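Local coordinates for protein clan CA, family C40, NlpC/P60 superfamily cysteine peptidase (Trichomonas vaginalis, PDB 6BIO) that probably acts as a cysteine peptidase of the NlpC/P60 family, cleaving bacterial peptidoglycan, at residues D216-T227 / Y265-W276. Residues are numbered along the deposited sequence; the frame is centred on the assembly and turned at random.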
loop_
_atom_site.group_PDB
_atom_site.type_symbol
_atom_site.label_atom_id
_atom_site.label_comp_id
_atom_site.label_asym_id
_atom_site.label_seq_id
_atom_site.Cartn_x
_atom_site.Cartn_y
_atom_site.Cartn_z
ATOM N N ASP A 216 21.955 3.728 -10.161
ATOM C CA ASP A 216 20.631 4.208 -10.522
ATOM C C ASP A 216 19.628 4.092 -9.382
ATOM O O ASP A 216 18.443 4.377 -9.586
ATOM C CB ASP A 216 20.127 3.430 -11.740
ATOM C CG ASP A 216 20.984 3.679 -12.963
ATOM O OD1 ASP A 216 21.493 4.810 -13.095
ATOM O OD2 ASP A 216 21.194 2.756 -13.780
ATOM N N ILE A 217 20.065 3.676 -8.190
ATOM C CA ILE A 217 19.130 3.460 -7.097
ATOM C C ILE A 217 18.562 4.786 -6.632
ATOM O O ILE A 217 19.214 5.835 -6.695
ATOM C CB ILE A 217 19.835 2.730 -5.945
ATOM C CG1 ILE A 217 18.851 2.119 -4.964
ATOM C CG2 ILE A 217 20.808 3.674 -5.215
ATOM C CD1 ILE A 217 19.499 1.139 -3.987
ATOM N N LEU A 218 17.326 4.731 -6.162
ATOM C CA LEU A 218 16.618 5.907 -5.695
ATOM C C LEU A 218 15.859 5.577 -4.421
ATOM O O LEU A 218 15.554 4.406 -4.150
ATOM C CB LEU A 218 15.614 6.373 -6.753
ATOM C CG LEU A 218 16.190 6.990 -8.013
ATOM C CD1 LEU A 218 15.145 7.272 -9.038
ATOM C CD2 LEU A 218 16.905 8.267 -7.670
ATOM N N PRO A 219 15.507 6.602 -3.634
ATOM C CA PRO A 219 14.747 6.368 -2.405
ATOM C C PRO A 219 13.509 5.533 -2.694
ATOM O O PRO A 219 12.778 5.780 -3.665
ATOM C CB PRO A 219 14.368 7.785 -1.963
ATOM C CG PRO A 219 15.587 8.603 -2.417
ATOM C CD PRO A 219 15.917 8.016 -3.766
ATOM N N GLY A 220 13.241 4.580 -1.816
ATOM C CA GLY A 220 12.106 3.712 -1.969
ATOM C C GLY A 220 12.402 2.407 -2.669
ATOM O O GLY A 220 11.599 1.468 -2.567
ATOM N N ASP A 221 13.514 2.322 -3.396
ATOM C CA ASP A 221 13.928 1.041 -3.952
ATOM C C ASP A 221 14.278 0.124 -2.791
ATOM O O ASP A 221 14.791 0.561 -1.765
ATOM C CB ASP A 221 15.157 1.198 -4.870
ATOM C CG ASP A 221 14.873 2.028 -6.122
ATOM O OD1 ASP A 221 13.684 2.248 -6.442
ATOM O OD2 ASP A 221 15.891 2.379 -6.813
ATOM N N ILE A 222 13.983 -1.159 -2.948
ATOM C CA ILE A 222 14.396 -2.159 -1.965
ATOM C C ILE A 222 15.632 -2.881 -2.472
ATOM O O ILE A 222 15.902 -2.942 -3.670
ATOM C CB ILE A 222 13.289 -3.141 -1.553
ATOM C CG1 ILE A 222 12.901 -4.086 -2.671
ATOM C CG2 ILE A 222 12.080 -2.342 -0.983
ATOM C CD1 ILE A 222 11.996 -5.183 -2.231
ATOM N N ILE A 223 16.451 -3.315 -1.520
ATOM C CA ILE A 223 17.688 -4.039 -1.778
ATOM C C ILE A 223 17.605 -5.349 -1.024
ATOM O O ILE A 223 17.430 -5.341 0.196
ATOM C CB ILE A 223 18.901 -3.253 -1.271
ATOM C CG1 ILE A 223 18.884 -1.783 -1.699
ATOM C CG2 ILE A 223 20.167 -3.932 -1.717
ATOM C CD1 ILE A 223 19.670 -0.903 -0.718
ATOM N N THR A 224 17.694 -6.475 -1.740
ATOM C CA THR A 224 17.726 -7.772 -1.077
ATOM C C THR A 224 19.165 -8.253 -0.954
ATOM O O THR A 224 20.044 -7.847 -1.725
ATOM C CB THR A 224 16.876 -8.790 -1.829
ATOM O OG1 THR A 224 17.391 -8.925 -3.151
ATOM C CG2 THR A 224 15.416 -8.335 -1.850
ATOM N N PHE A 225 19.409 -9.101 0.047
ATOM C CA PHE A 225 20.743 -9.548 0.398
ATOM C C PHE A 225 20.727 -11.035 0.736
ATOM O O PHE A 225 19.728 -11.596 1.199
ATOM C CB PHE A 225 21.290 -8.802 1.626
ATOM C CG PHE A 225 21.327 -7.274 1.506
ATOM C CD1 PHE A 225 22.446 -6.638 0.975
ATOM C CD2 PHE A 225 20.263 -6.477 1.936
ATOM C CE1 PHE A 225 22.507 -5.233 0.906
ATOM C CE2 PHE A 225 20.343 -5.112 1.875
ATOM C CZ PHE A 225 21.449 -4.489 1.361
ATOM N N ARG A 226 21.910 -11.647 0.558
ATOM C CA ARG A 226 22.162 -13.020 0.972
ATOM C C ARG A 226 23.054 -12.959 2.199
ATOM O O ARG A 226 24.237 -12.626 2.094
ATOM C CB ARG A 226 22.803 -13.818 -0.178
ATOM C CG ARG A 226 21.972 -13.746 -1.440
ATOM C CD ARG A 226 22.361 -14.839 -2.435
ATOM N NE ARG A 226 23.746 -14.653 -2.841
ATOM C CZ ARG A 226 24.189 -13.829 -3.772
ATOM N NH1 ARG A 226 23.355 -13.164 -4.559
ATOM N NH2 ARG A 226 25.508 -13.718 -3.971
ATOM N N THR A 227 22.481 -13.241 3.371
ATOM C CA THR A 227 23.186 -13.031 4.638
ATOM C C THR A 227 23.455 -14.297 5.423
ATOM O O THR A 227 24.027 -14.195 6.512
ATOM C CB THR A 227 22.457 -12.027 5.566
ATOM O OG1 THR A 227 21.277 -12.626 6.100
ATOM C CG2 THR A 227 22.109 -10.728 4.842
ATOM N N TYR A 265 27.827 -2.188 4.268
ATOM C CA TYR A 265 27.107 -3.359 4.747
ATOM C C TYR A 265 27.781 -4.617 4.191
ATOM O O TYR A 265 27.899 -4.749 2.961
ATOM C CB TYR A 265 25.668 -3.277 4.287
ATOM C CG TYR A 265 24.741 -4.310 4.870
ATOM C CD1 TYR A 265 24.551 -4.418 6.244
ATOM C CD2 TYR A 265 24.008 -5.163 4.047
ATOM C CE1 TYR A 265 23.701 -5.345 6.771
ATOM C CE2 TYR A 265 23.135 -6.086 4.585
ATOM C CZ TYR A 265 22.988 -6.165 5.939
ATOM O OH TYR A 265 22.114 -7.082 6.453
ATOM N N PRO A 266 28.192 -5.575 5.024
ATOM C CA PRO A 266 29.127 -6.616 4.550
ATOM C C PRO A 266 28.453 -7.873 4.039
ATOM O O PRO A 266 28.942 -8.971 4.317
ATOM C CB PRO A 266 29.949 -6.910 5.809
ATOM C CG PRO A 266 28.949 -6.731 6.868
ATOM C CD PRO A 266 28.150 -5.541 6.497
ATOM N N TYR A 267 27.350 -7.759 3.319
ATOM C CA TYR A 267 26.699 -8.913 2.732
ATOM C C TYR A 267 26.347 -8.615 1.289
ATOM O O TYR A 267 26.069 -7.462 0.941
ATOM C CB TYR A 267 25.405 -9.247 3.481
ATOM C CG TYR A 267 25.659 -9.583 4.914
ATOM C CD1 TYR A 267 26.082 -10.846 5.282
ATOM C CD2 TYR A 267 25.467 -8.644 5.911
ATOM C CE1 TYR A 267 26.291 -11.165 6.597
ATOM C CE2 TYR A 267 25.730 -8.948 7.222
ATOM C CZ TYR A 267 26.141 -10.208 7.552
ATOM O OH TYR A 267 26.365 -10.509 8.869
ATOM N N PRO A 268 26.366 -9.622 0.422
ATOM C CA PRO A 268 26.140 -9.353 -0.996
ATOM C C PRO A 268 24.698 -9.021 -1.313
ATOM O O PRO A 268 23.764 -9.631 -0.791
ATOM C CB PRO A 268 26.518 -10.670 -1.662
ATOM C CG PRO A 268 26.344 -11.664 -0.582
ATOM C CD PRO A 268 26.777 -11.010 0.651
ATOM N N VAL A 269 24.536 -8.046 -2.198
ATOM C CA VAL A 269 23.243 -7.721 -2.771
ATOM C C VAL A 269 22.823 -8.836 -3.716
ATOM O O VAL A 269 23.631 -9.351 -4.497
ATOM C CB VAL A 269 23.349 -6.410 -3.558
ATOM C CG1 VAL A 269 22.063 -6.185 -4.329
ATOM C CG2 VAL A 269 23.613 -5.247 -2.615
ATOM N N SER A 270 21.529 -9.147 -3.700
ATOM C CA SER A 270 20.911 -10.020 -4.714
ATOM C C SER A 270 20.325 -9.159 -5.823
ATOM O O SER A 270 20.841 -9.154 -6.935
ATOM C CB SER A 270 19.855 -10.911 -4.085
ATOM O OG SER A 270 19.191 -11.631 -5.067
ATOM N N THR A 271 19.250 -8.417 -5.541
ATOM C CA THR A 271 18.717 -7.477 -6.520
ATOM C C THR A 271 18.291 -6.182 -5.846
ATOM O O THR A 271 18.065 -6.116 -4.635
ATOM C CB THR A 271 17.526 -8.042 -7.367
ATOM O OG1 THR A 271 16.375 -8.240 -6.571
ATOM C CG2 THR A 271 17.899 -9.327 -8.117
ATOM N N ILE A 272 18.196 -5.151 -6.670
ATOM C CA ILE A 272 17.576 -3.868 -6.337
ATOM C C ILE A 272 16.273 -3.803 -7.115
ATOM O O ILE A 272 16.268 -3.961 -8.345
ATOM C CB ILE A 272 18.499 -2.695 -6.706
ATOM C CG1 ILE A 272 19.870 -2.837 -5.993
ATOM C CG2 ILE A 272 17.798 -1.373 -6.355
ATOM C CD1 ILE A 272 20.904 -1.901 -6.545
ATOM N N ARG A 273 15.163 -3.574 -6.400
ATOM C CA ARG A 273 13.844 -3.659 -7.001
ATOM C C ARG A 273 13.054 -2.388 -6.713
ATOM O O ARG A 273 13.018 -1.903 -5.566
ATOM C CB ARG A 273 13.055 -4.849 -6.450
ATOM C CG ARG A 273 13.629 -6.208 -6.774
ATOM C CD ARG A 273 13.654 -6.476 -8.241
ATOM N NE ARG A 273 14.008 -7.861 -8.530
ATOM C CZ ARG A 273 13.672 -8.510 -9.635
ATOM N NH1 ARG A 273 12.904 -7.937 -10.543
ATOM N NH2 ARG A 273 14.084 -9.777 -9.801
ATOM N N ARG A 274 12.398 -1.880 -7.748
ATOM C CA ARG A 274 11.640 -0.629 -7.698
ATOM C C ARG A 274 10.160 -0.969 -7.861
ATOM O O ARG A 274 9.708 -1.365 -8.945
ATOM C CB ARG A 274 12.127 0.312 -8.797
ATOM C CG ARG A 274 11.335 1.609 -8.860
ATOM C CD ARG A 274 12.028 2.663 -9.712
ATOM N NE ARG A 274 13.368 2.928 -9.185
ATOM C CZ ARG A 274 14.360 3.501 -9.852
ATOM N NH1 ARG A 274 14.185 3.956 -11.092
ATOM N NH2 ARG A 274 15.547 3.637 -9.264
ATOM N N TYR A 275 9.424 -0.859 -6.767
ATOM C CA TYR A 275 8.007 -1.181 -6.743
ATOM C C TYR A 275 7.127 0.036 -6.955
ATOM O O TYR A 275 5.913 -0.116 -7.105
ATOM C CB TYR A 275 7.646 -1.871 -5.427
ATOM C CG TYR A 275 8.013 -3.331 -5.385
ATOM C CD1 TYR A 275 9.285 -3.750 -5.048
ATOM C CD2 TYR A 275 7.057 -4.292 -5.652
ATOM C CE1 TYR A 275 9.587 -5.113 -4.993
ATOM C CE2 TYR A 275 7.363 -5.650 -5.605
ATOM C CZ TYR A 275 8.627 -6.045 -5.278
ATOM O OH TYR A 275 8.867 -7.401 -5.157
ATOM N N TRP A 276 7.689 1.241 -6.933
ATOM C CA TRP A 276 6.961 2.465 -7.225
ATOM C C TRP A 276 7.090 2.796 -8.701
ATOM O O TRP A 276 8.057 2.407 -9.365
ATOM C CB TRP A 276 7.497 3.614 -6.368
ATOM C CG TRP A 276 8.975 3.894 -6.476
ATOM C CD1 TRP A 276 9.995 3.279 -5.798
ATOM C CD2 TRP A 276 9.578 4.856 -7.323
ATOM N NE1 TRP A 276 11.192 3.832 -6.161
ATOM C CE2 TRP A 276 10.963 4.809 -7.097
ATOM C CE3 TRP A 276 9.079 5.777 -8.241
ATOM C CZ2 TRP A 276 11.844 5.643 -7.755
ATOM C CZ3 TRP A 276 9.956 6.584 -8.895
ATOM C CH2 TRP A 276 11.318 6.515 -8.663
HETATM O O HOH W 1 16.685 5.248 -12.054
HETATM O O HOH W 2 10.815 -0.651 -4.279
HETATM O O HOH W 3 20.559 -13.944 -5.303
#
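D221 and R274 meet at one end of an antiparallel strand pair, 222-225 against 269-274, in the NlpC/P60 domain. R274 grips the carboxylate side-on and nearly coplanar: NE reaches D221 OD1 at 2.8 Å, and NH2 takes the syn lone pair of D221 OD2, also at 2.8 Å. Each oxygen has a second donor. W276 NE1 lies 3.0 Å from D221 OD1, nearly on its C-O axis, through a bent bond (135°), while L218 N comes to OD2 from above the carboxylate plane. Four bonds thus fix the carboxylate's rotation; the one from L218 N lies within the type II turn 218-221, and the three from R274 and W276 join that turn to segment 265-276. R274 CG stands anti to the backbone N (chi1 177°), and the bend at chi3 turns the guanidinium so that NH2 also reaches D216 O; water 1 hydrates this rim. Between the strands, I222 and R273 form a hydrogen-bonded pair; beyond I223-I272 the register slips by one residue, a beta bulge. There T224 OG1 stands in for a backbone carbonyl, accepting from T271 N at 3.1 Å, as S270 N bonds T224 O. Past the bulge, Y265 sets its ring edge over the centre of the F225 face (centroids 4.7 Å apart, planes at 71°), and V269 CG2 lies 3.7 Å from F225 CE1. The solvent side at R226, P268 and S270 is looser: R226 NH1 comes only to 3.8 Å from V269 O, and water 3 joins it to S270 OG. D205 receives the hydroxyls of T224, S270 and T271 around the bulge. Strand 222-225 continues into the sheet through 237-243, strand 269-274 is flanked by the short strand 209-210, and helix 182-191 touches I222 and W276 through M186 and Y190.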